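Local coordinates for chitin oligosaccahride binding protein NagB1 (Paenibacillus sp. FPU-7, PDB 7EHP) that binds chitin oligosaccharides, N,N'-diacetylchitobiose and N,N',N''-triacetylchitotriose, as a bacterial extracellular solute-binding protein, probably delivering them to an ABC transporter, at residues A[156-170]-A[231-245]. Residues are numbered along the deposited sequence; the frame is centred on the assembly and turned at random.
Sequences VPFAFASSDGWVANM and AFREGRAAMMFDGSW. With NAG (2-acetamido-2-deoxy-beta-D-glucopyranose), chain C; NAG (2-acetamido-2-deoxy-beta-D-glucopyranose), chain B.
V156 opens a parallel pairing with strand 237-243: its N donates to R236 O and its O accepts A238 N at 2.9 Å. At P157 the bond is weak, M239 N reaching P157 O at an N-H...O angle of only 122°, where both chains turn a corner. F158 takes M239 in a Met-aromatic and CH-pi contact; M239 turns back at its end, chi3 -82°, bringing CE over one ring face, 4.0 Å from the centroid of the F158 ring. A159 N closes on M239 O, and its CB packs tightly on A237 CB at 3.5 Å, with A231 and F232 of helix 225-233 beside it. Past A159 the chains part, and a water bridges them, donating to A159 O and accepting from F241 N. Parallel strands joined through intervening helices fit the alpha/beta domain of a periplasmic-binding-protein fold, with the sugar site at the far end of the contact. There a chi1 of 72° tucks CG of W166 over its own backbone, from where the indole runs out to lay a ring face against the acetamido group of NAG (chain C), while its edge meets W245 CZ2, 4.0 Å from W166 CZ3. W245 lays one face on NAG (chain B), C4 standing 3.8 Å above the plane, and Y225 OH bonds its NE1; an alanine here would probably strip that sugar of its platform and leave the W166 edge without its neighbour. M170 SD sits obliquely to the W245 ring, 3.9 Å from W245 CZ2, and M170 CB touches F241 CE1.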
loop_
_atom_site.group_PDB
_atom_site.type_symbol
_atom_site.label_atom_id
_atom_site.label_comp_id
_atom_site.label_asym_id
_atom_site.label_seq_id
_atom_site.Cartn_x
_atom_site.Cartn_y
_atom_site.Cartn_z
ATOM N N VAL A 156 17.331 -5.618 15.651
ATOM C CA VAL A 156 16.193 -6.351 15.094
ATOM C C VAL A 156 16.416 -6.487 13.593
ATOM O O VAL A 156 16.707 -5.480 12.931
ATOM C CB VAL A 156 14.881 -5.612 15.401
ATOM C CG1 VAL A 156 13.712 -6.241 14.657
ATOM C CG2 VAL A 156 14.610 -5.604 16.890
ATOM N N PRO A 157 16.357 -7.685 13.015
ATOM C CA PRO A 157 16.546 -7.788 11.562
ATOM C C PRO A 157 15.475 -7.021 10.779
ATOM O O PRO A 157 15.807 -6.141 9.979
ATOM C CB PRO A 157 16.470 -9.294 11.313
ATOM C CG PRO A 157 17.018 -9.864 12.616
ATOM C CD PRO A 157 16.303 -9.016 13.642
ATOM N N PHE A 158 14.200 -7.339 10.998
ATOM C CA PHE A 158 13.093 -6.677 10.313
ATOM C C PHE A 158 12.227 -5.994 11.363
ATOM O O PHE A 158 11.522 -6.677 12.117
ATOM C CB PHE A 158 12.231 -7.667 9.510
ATOM C CG PHE A 158 12.826 -8.105 8.205
ATOM C CD1 PHE A 158 12.765 -7.291 7.093
ATOM C CD2 PHE A 158 13.386 -9.375 8.075
ATOM C CE1 PHE A 158 13.314 -7.700 5.883
ATOM C CE2 PHE A 158 13.917 -9.806 6.863
ATOM C CZ PHE A 158 13.881 -8.967 5.766
ATOM N N ALA A 159 12.270 -4.659 11.413
ATOM C CA ALA A 159 11.260 -3.918 12.163
ATOM C C ALA A 159 9.882 -4.332 11.667
ATOM O O ALA A 159 9.652 -4.418 10.455
ATOM C CB ALA A 159 11.456 -2.405 11.981
ATOM N N PHE A 160 8.961 -4.588 12.602
ATOM C CA PHE A 160 7.730 -5.291 12.240
ATOM C C PHE A 160 6.673 -5.099 13.326
ATOM O O PHE A 160 6.935 -5.318 14.508
ATOM C CB PHE A 160 8.037 -6.794 11.999
ATOM C CG PHE A 160 6.841 -7.623 11.622
ATOM C CD1 PHE A 160 6.139 -7.367 10.452
ATOM C CD2 PHE A 160 6.442 -8.690 12.409
ATOM C CE1 PHE A 160 5.041 -8.135 10.090
ATOM C CE2 PHE A 160 5.341 -9.466 12.056
ATOM C CZ PHE A 160 4.637 -9.183 10.887
ATOM N N ALA A 161 5.485 -4.670 12.924
ATOM C CA ALA A 161 4.389 -4.469 13.861
ATOM C C ALA A 161 3.129 -5.041 13.233
ATOM O O ALA A 161 2.834 -4.731 12.079
ATOM C CB ALA A 161 4.230 -2.979 14.177
ATOM N N SER A 162 2.391 -5.880 13.970
ATOM C CA SER A 162 1.283 -6.627 13.380
ATOM C C SER A 162 -0.041 -6.505 14.136
ATOM O O SER A 162 -0.965 -7.273 13.854
ATOM C CB SER A 162 1.645 -8.109 13.249
ATOM O OG SER A 162 1.901 -8.656 14.535
ATOM N N SER A 163 -0.184 -5.550 15.053
ATOM C CA SER A 163 -1.501 -5.280 15.621
ATOM C C SER A 163 -2.506 -4.877 14.537
ATOM O O SER A 163 -3.675 -5.285 14.575
ATOM C CB SER A 163 -1.390 -4.194 16.693
ATOM O OG SER A 163 -2.629 -4.037 17.355
ATOM N N ASP A 164 -2.077 -4.078 13.562
ATOM C CA ASP A 164 -2.888 -3.838 12.376
ATOM C C ASP A 164 -2.636 -4.971 11.382
ATOM O O ASP A 164 -1.518 -5.136 10.884
ATOM C CB ASP A 164 -2.570 -2.470 11.767
ATOM C CG ASP A 164 -2.653 -1.348 12.799
ATOM O OD1 ASP A 164 -3.615 -1.354 13.598
ATOM O OD2 ASP A 164 -1.771 -0.465 12.817
ATOM N N GLY A 165 -3.668 -5.760 11.099
ATOM C CA GLY A 165 -3.431 -7.029 10.437
ATOM C C GLY A 165 -2.861 -6.897 9.038
ATOM O O GLY A 165 -2.072 -7.739 8.608
ATOM N N TRP A 166 -3.249 -5.846 8.310
ATOM C CA TRP A 166 -2.812 -5.704 6.926
ATOM C C TRP A 166 -1.300 -5.568 6.830
ATOM O O TRP A 166 -0.713 -5.909 5.796
ATOM C CB TRP A 166 -3.513 -4.493 6.273
ATOM C CG TRP A 166 -3.014 -3.177 6.781
ATOM C CD1 TRP A 166 -3.486 -2.469 7.870
ATOM C CD2 TRP A 166 -1.935 -2.411 6.242
ATOM N NE1 TRP A 166 -2.753 -1.315 8.032
ATOM C CE2 TRP A 166 -1.798 -1.255 7.043
ATOM C CE3 TRP A 166 -1.079 -2.578 5.149
ATOM C CZ2 TRP A 166 -0.833 -0.276 6.781
ATOM C CZ3 TRP A 166 -0.121 -1.601 4.887
ATOM C CH2 TRP A 166 -0.003 -0.472 5.701
ATOM N N VAL A 167 -0.651 -5.076 7.891
ATOM C CA VAL A 167 0.799 -4.876 7.863
ATOM C C VAL A 167 1.521 -6.205 7.678
ATOM O O VAL A 167 2.526 -6.293 6.961
ATOM C CB VAL A 167 1.266 -4.164 9.147
ATOM C CG1 VAL A 167 2.758 -3.972 9.134
ATOM C CG2 VAL A 167 0.547 -2.819 9.309
ATOM N N ALA A 168 1.030 -7.256 8.338
ATOM C CA ALA A 168 1.686 -8.559 8.266
ATOM C C ALA A 168 1.617 -9.143 6.856
ATOM O O ALA A 168 2.489 -9.925 6.459
ATOM C CB ALA A 168 1.043 -9.514 9.275
ATOM N N ASN A 169 0.615 -8.744 6.079
ATOM C CA ASN A 169 0.423 -9.293 4.748
ATOM C C ASN A 169 1.337 -8.671 3.702
ATOM O O ASN A 169 1.407 -9.194 2.584
ATOM C CB ASN A 169 -1.047 -9.138 4.338
ATOM C CG ASN A 169 -1.931 -10.086 5.091
ATOM O OD1 ASN A 169 -1.433 -11.039 5.699
ATOM N ND2 ASN A 169 -3.227 -9.835 5.090
ATOM N N MET A 170 2.063 -7.606 4.042
ATOM C CA MET A 170 2.889 -6.920 3.057
ATOM C C MET A 170 4.032 -7.852 2.643
ATOM O O MET A 170 4.078 -8.330 1.500
ATOM C CB MET A 170 3.407 -5.595 3.635
ATOM C CG MET A 170 2.450 -4.432 3.320
ATOM S SD MET A 170 3.101 -2.787 3.698
ATOM C CE MET A 170 3.473 -2.851 5.454
ATOM N N ALA A 231 10.854 1.986 15.031
ATOM C CA ALA A 231 12.014 1.134 15.290
ATOM C C ALA A 231 13.064 1.309 14.213
ATOM O O ALA A 231 14.254 1.465 14.511
ATOM C CB ALA A 231 11.599 -0.337 15.391
ATOM N N PHE A 232 12.636 1.315 12.945
ATOM C CA PHE A 232 13.587 1.489 11.856
ATOM C C PHE A 232 14.223 2.876 11.880
ATOM O O PHE A 232 15.448 3.015 11.767
ATOM C CB PHE A 232 12.901 1.237 10.517
ATOM C CG PHE A 232 13.822 1.366 9.351
ATOM C CD1 PHE A 232 14.867 0.455 9.177
ATOM C CD2 PHE A 232 13.672 2.408 8.442
ATOM C CE1 PHE A 232 15.738 0.567 8.110
ATOM C CE2 PHE A 232 14.537 2.543 7.374
ATOM C CZ PHE A 232 15.578 1.608 7.199
ATOM N N ARG A 233 13.412 3.931 11.988
ATOM C CA ARG A 233 14.000 5.261 11.869
ATOM C C ARG A 233 14.835 5.629 13.093
ATOM O O ARG A 233 15.728 6.479 12.994
ATOM C CB ARG A 233 12.909 6.307 11.605
ATOM C CG ARG A 233 12.309 6.962 12.831
ATOM C CD ARG A 233 11.142 7.881 12.430
ATOM N NE ARG A 233 10.419 8.363 13.604
ATOM C CZ ARG A 233 9.146 8.739 13.601
ATOM N NH1 ARG A 233 8.427 8.684 12.482
ATOM N NH2 ARG A 233 8.588 9.154 14.726
ATOM N N GLU A 234 14.586 4.999 14.233
ATOM C CA GLU A 234 15.399 5.223 15.417
ATOM C C GLU A 234 16.616 4.295 15.478
ATOM O O GLU A 234 17.299 4.256 16.503
ATOM C CB GLU A 234 14.533 5.083 16.679
ATOM C CG GLU A 234 13.547 6.251 16.873
ATOM C CD GLU A 234 12.375 5.961 17.837
ATOM O OE1 GLU A 234 12.392 4.943 18.579
ATOM O OE2 GLU A 234 11.420 6.772 17.854
ATOM N N GLY A 235 16.906 3.565 14.408
ATOM C CA GLY A 235 18.138 2.801 14.320
ATOM C C GLY A 235 18.176 1.503 15.091
ATOM O O GLY A 235 19.266 0.957 15.307
ATOM N N ARG A 236 17.030 0.979 15.511
ATOM C CA ARG A 236 17.008 -0.276 16.257
ATOM C C ARG A 236 16.861 -1.497 15.365
ATOM O O ARG A 236 17.081 -2.621 15.833
ATOM C CB ARG A 236 15.883 -0.261 17.293
ATOM C CG ARG A 236 16.040 0.856 18.295
ATOM C CD ARG A 236 15.054 0.743 19.417
ATOM N NE ARG A 236 13.890 1.590 19.187
ATOM C CZ ARG A 236 12.689 1.101 18.919
ATOM N NH1 ARG A 236 12.534 -0.219 18.851
ATOM N NH2 ARG A 236 11.659 1.915 18.720
ATOM N N ALA A 237 16.500 -1.314 14.105
ATOM C CA ALA A 237 16.310 -2.427 13.190
ATOM C C ALA A 237 17.135 -2.194 11.943
ATOM O O ALA A 237 17.234 -1.059 11.463
ATOM C CB ALA A 237 14.838 -2.597 12.816
ATOM N N ALA A 238 17.712 -3.277 11.411
ATOM C CA ALA A 238 18.522 -3.168 10.200
ATOM C C ALA A 238 17.665 -2.965 8.957
ATOM O O ALA A 238 18.112 -2.342 7.985
ATOM C CB ALA A 238 19.396 -4.420 10.049
ATOM N N MET A 239 16.451 -3.504 8.955
ATOM C CA MET A 239 15.598 -3.510 7.776
ATOM C C MET A 239 14.157 -3.329 8.225
ATOM O O MET A 239 13.818 -3.487 9.406
ATOM C CB MET A 239 15.733 -4.821 6.976
ATOM C CG MET A 239 17.154 -5.173 6.541
ATOM S SD MET A 239 17.206 -6.779 5.701
ATOM C CE MET A 239 17.252 -7.823 7.166
ATOM N N MET A 240 13.307 -3.011 7.253
ATOM C CA MET A 240 11.865 -2.895 7.450
ATOM C C MET A 240 11.206 -3.090 6.099
ATOM O O MET A 240 11.463 -2.300 5.185
ATOM C CB MET A 240 11.495 -1.520 7.999
ATOM C CG MET A 240 9.995 -1.283 8.074
ATOM S SD MET A 240 9.640 0.299 8.844
ATOM C CE MET A 240 9.899 1.414 7.451
ATOM N N PHE A 241 10.342 -4.099 5.973
ATOM C CA PHE A 241 9.547 -4.244 4.758
ATOM C C PHE A 241 8.342 -3.311 4.852
ATOM O O PHE A 241 7.573 -3.376 5.816
ATOM C CB PHE A 241 9.099 -5.700 4.566
ATOM C CG PHE A 241 8.498 -5.988 3.217
ATOM C CD1 PHE A 241 7.210 -5.593 2.917
ATOM C CD2 PHE A 241 9.225 -6.671 2.243
ATOM C CE1 PHE A 241 6.654 -5.851 1.662
ATOM C CE2 PHE A 241 8.665 -6.938 0.974
ATOM C CZ PHE A 241 7.382 -6.520 0.690
ATOM N N ASP A 242 8.163 -2.458 3.848
ATOM C CA ASP A 242 7.118 -1.439 3.902
ATOM C C ASP A 242 6.870 -0.895 2.500
ATOM O O ASP A 242 7.589 -1.210 1.545
ATOM C CB ASP A 242 7.507 -0.306 4.870
ATOM C CG ASP A 242 6.308 0.321 5.552
ATOM O OD1 ASP A 242 5.186 0.186 5.013
ATOM O OD2 ASP A 242 6.486 0.941 6.633
ATOM N N GLY A 243 5.842 -0.075 2.388
ATOM C CA GLY A 243 5.553 0.597 1.144
ATOM C C GLY A 243 6.294 1.906 1.011
ATOM O O GLY A 243 6.723 2.497 2.001
ATOM N N SER A 244 6.422 2.368 -0.237
ATOM C CA SER A 244 7.109 3.630 -0.504
ATOM C C SER A 244 6.465 4.814 0.224
ATOM O O SER A 244 7.152 5.798 0.534
ATOM C CB SER A 244 7.130 3.899 -2.011
ATOM O OG SER A 244 5.823 3.770 -2.522
ATOM N N TRP A 245 5.158 4.737 0.508
ATOM C CA TRP A 245 4.480 5.820 1.225
ATOM C C TRP A 245 5.062 6.035 2.620
ATOM O O TRP A 245 4.814 7.083 3.228
ATOM C CB TRP A 245 2.975 5.528 1.343
ATOM C CG TRP A 245 2.721 4.267 2.120
ATOM C CD1 TRP A 245 2.736 4.112 3.487
ATOM C CD2 TRP A 245 2.473 2.969 1.572
ATOM N NE1 TRP A 245 2.502 2.789 3.813
ATOM C CE2 TRP A 245 2.333 2.071 2.654
ATOM C CE3 TRP A 245 2.367 2.473 0.269
ATOM C CZ2 TRP A 245 2.078 0.716 2.467
ATOM C CZ3 TRP A 245 2.113 1.129 0.085
ATOM C CH2 TRP A 245 1.968 0.262 1.177
HETATM C C1 NAG C . -1.941 0.410 1.812
HETATM C C2 NAG C . -3.086 -0.541 2.144
HETATM C C3 NAG C . -2.738 -1.955 1.702
HETATM C C4 NAG C . -2.383 -1.960 0.224
HETATM C C5 NAG C . -1.269 -0.953 -0.056
HETATM C C6 NAG C . -0.926 -0.830 -1.525
HETATM C C7 NAG C . -4.673 -0.215 3.992
HETATM C C8 NAG C . -4.866 -0.237 5.466
HETATM N N2 NAG C . -3.437 -0.504 3.557
HETATM O O3 NAG C . -3.853 -2.802 1.931
HETATM O O4 NAG C . -1.941 -3.250 -0.178
HETATM O O5 NAG C . -1.651 0.352 0.398
HETATM O O6 NAG C . -2.075 -0.567 -2.321
HETATM O O7 NAG C . -5.599 0.044 3.216
HETATM C C1 NAG B . -1.358 5.598 2.192
HETATM C C2 NAG B . -1.150 4.931 0.834
HETATM C C3 NAG B . -1.780 3.538 0.832
HETATM C C4 NAG B . -1.383 2.730 2.072
HETATM C C5 NAG B . -1.479 3.584 3.344
HETATM C C6 NAG B . -0.980 2.917 4.608
HETATM C C7 NAG B . -1.035 6.732 -0.845
HETATM C C8 NAG B . -1.756 7.419 -1.967
HETATM N N2 NAG B . -1.700 5.736 -0.248
HETATM O O1 NAG B . -0.823 6.877 2.173
HETATM O O3 NAG B . -1.410 2.870 -0.373
HETATM O O4 NAG B . -2.358 1.705 2.234
HETATM O O5 NAG B . -0.754 4.812 3.196
HETATM O O6 NAG B . -1.401 3.657 5.752
HETATM O O7 NAG B . 0.093 7.072 -0.491
HETATM O O HOH W 1 9.498 -5.724 8.270
#